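Local coordinates for protein putative pectin lyase (Geobacillus virus E2, PDB 7CHU) that serves as the tailspike of a deep-sea thermophilic bacteriophage, probably recognising and perhaps cleaving a host surface polysaccharide through its pectate lyase-like beta-helix, at residues K83-G86 with V87-D90. Numbering follows the deposited sequence.
Sequences KGDG and VTDD
The GDGxTDD loop, a recurrent signature at the N-terminal end of pectate lyase-like beta-helices, is held here by two aspartates that receive backbone N-H groups in different ways. The carboxylate of buried Asp90, the residue just before helix 91-99, spreads over two successive amides: Lys83 N gives a nearly straight bond to Asp90 OD1 at 2.8 Å (164°), and Gly84 N reaches Asp90 OD2 at 2.9 Å. Both donors come in on the syn sides, the first tilted further from the carboxylate plane, so the two bonds together fix the rotation of the group. Asp85 instead concentrates its grip on one oxygen, with the forward reach of an Asx turn. With CG lodged between its own backbone N and carbonyl carbon (chi1 64°), Asp85 OD1 reaches forward over the corner of the chain and accepts from Val87 N at 2.9 Å and Thr88 N at 3.0 Å. The Thr88 bond arrives syn and close to the carboxylate plane; that from Val87 descends steeply onto the same face. Both glycines, Gly84 and Gly86, adopt positive phi as the loop carries the chain from strand 75-76 to helix 91-99, and the backbone of Gly84 also pairs with Thr121 of the beta-helix. A water sits inside the loop, between the two halves of the turn, donating to Thr88 O (2.8 Å) or Asp90 OD2 (2.7 Å), though other acceptors compete for its protons, and taking a weak bond from Gly86 N. Lys83 crosses Thr88 at a slant, Lys83 CG resting 3.7 Å from the methyl Thr88 CG2.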
loop_
_atom_site.group_PDB
_atom_site.type_symbol
_atom_site.label_atom_id
_atom_site.label_comp_id
_atom_site.label_asym_id
_atom_site.label_seq_id
_atom_site.Cartn_x
_atom_site.Cartn_y
_atom_site.Cartn_z
ATOM N N LYS A 83 -31.793 15.568 17.112
ATOM C CA LYS A 83 -32.550 16.087 15.975
ATOM C C LYS A 83 -31.750 16.091 14.685
ATOM O O LYS A 83 -32.336 16.014 13.603
ATOM C CB LYS A 83 -33.042 17.507 16.265
ATOM C CG LYS A 83 -33.683 17.606 17.638
ATOM C CD LYS A 83 -34.979 16.768 17.714
ATOM C CE LYS A 83 -36.144 17.529 18.364
ATOM N NZ LYS A 83 -35.719 18.246 19.601
ATOM N N GLY A 84 -30.430 16.218 14.764
ATOM C CA GLY A 84 -29.616 16.135 13.565
ATOM C C GLY A 84 -29.910 17.214 12.551
ATOM O O GLY A 84 -29.709 16.994 11.357
ATOM N N ASP A 85 -30.362 18.390 13.004
ATOM C CA ASP A 85 -30.659 19.520 12.128
ATOM C C ASP A 85 -29.644 20.652 12.234
ATOM O O ASP A 85 -29.813 21.680 11.572
ATOM C CB ASP A 85 -32.076 20.060 12.410
ATOM C CG ASP A 85 -32.246 20.649 13.838
ATOM O OD1 ASP A 85 -31.321 20.608 14.690
ATOM O OD2 ASP A 85 -33.348 21.182 14.101
ATOM N N GLY A 86 -28.588 20.497 13.027
ATOM C CA GLY A 86 -27.637 21.579 13.180
ATOM C C GLY A 86 -28.124 22.759 14.004
ATOM O O GLY A 86 -27.348 23.686 14.243
ATOM N N VAL A 87 -29.378 22.768 14.447
ATOM C CA VAL A 87 -29.929 23.883 15.218
ATOM C C VAL A 87 -30.065 23.521 16.693
ATOM O O VAL A 87 -29.601 24.254 17.566
ATOM C CB VAL A 87 -31.283 24.339 14.630
ATOM C CG1 VAL A 87 -31.785 25.556 15.356
ATOM C CG2 VAL A 87 -31.131 24.624 13.126
ATOM N N THR A 88 -30.718 22.396 16.982
ATOM C CA THR A 88 -30.851 21.877 18.333
ATOM C C THR A 88 -29.514 21.347 18.822
ATOM O O THR A 88 -28.807 20.649 18.088
ATOM C CB THR A 88 -31.885 20.745 18.352
ATOM O OG1 THR A 88 -33.138 21.254 17.903
ATOM C CG2 THR A 88 -32.043 20.129 19.743
ATOM N N ASP A 89 -29.166 21.689 20.063
ATOM C CA ASP A 89 -27.998 21.118 20.728
ATOM C C ASP A 89 -28.207 19.613 20.902
ATOM O O ASP A 89 -29.082 19.189 21.665
ATOM C CB ASP A 89 -27.786 21.816 22.070
ATOM C CG ASP A 89 -26.436 21.508 22.695
ATOM O OD1 ASP A 89 -25.823 20.463 22.354
ATOM O OD2 ASP A 89 -25.970 22.334 23.514
ATOM N N ASP A 90 -27.400 18.798 20.205
ATOM C CA ASP A 90 -27.508 17.346 20.297
ATOM C C ASP A 90 -26.492 16.729 21.257
ATOM O O ASP A 90 -26.391 15.502 21.323
ATOM C CB ASP A 90 -27.366 16.702 18.907
ATOM C CG ASP A 90 -28.658 16.786 18.080
ATOM O OD1 ASP A 90 -29.774 16.822 18.666
ATOM O OD2 ASP A 90 -28.553 16.841 16.842
HETATM O O HOH W 1 -28.086 19.272 15.807
#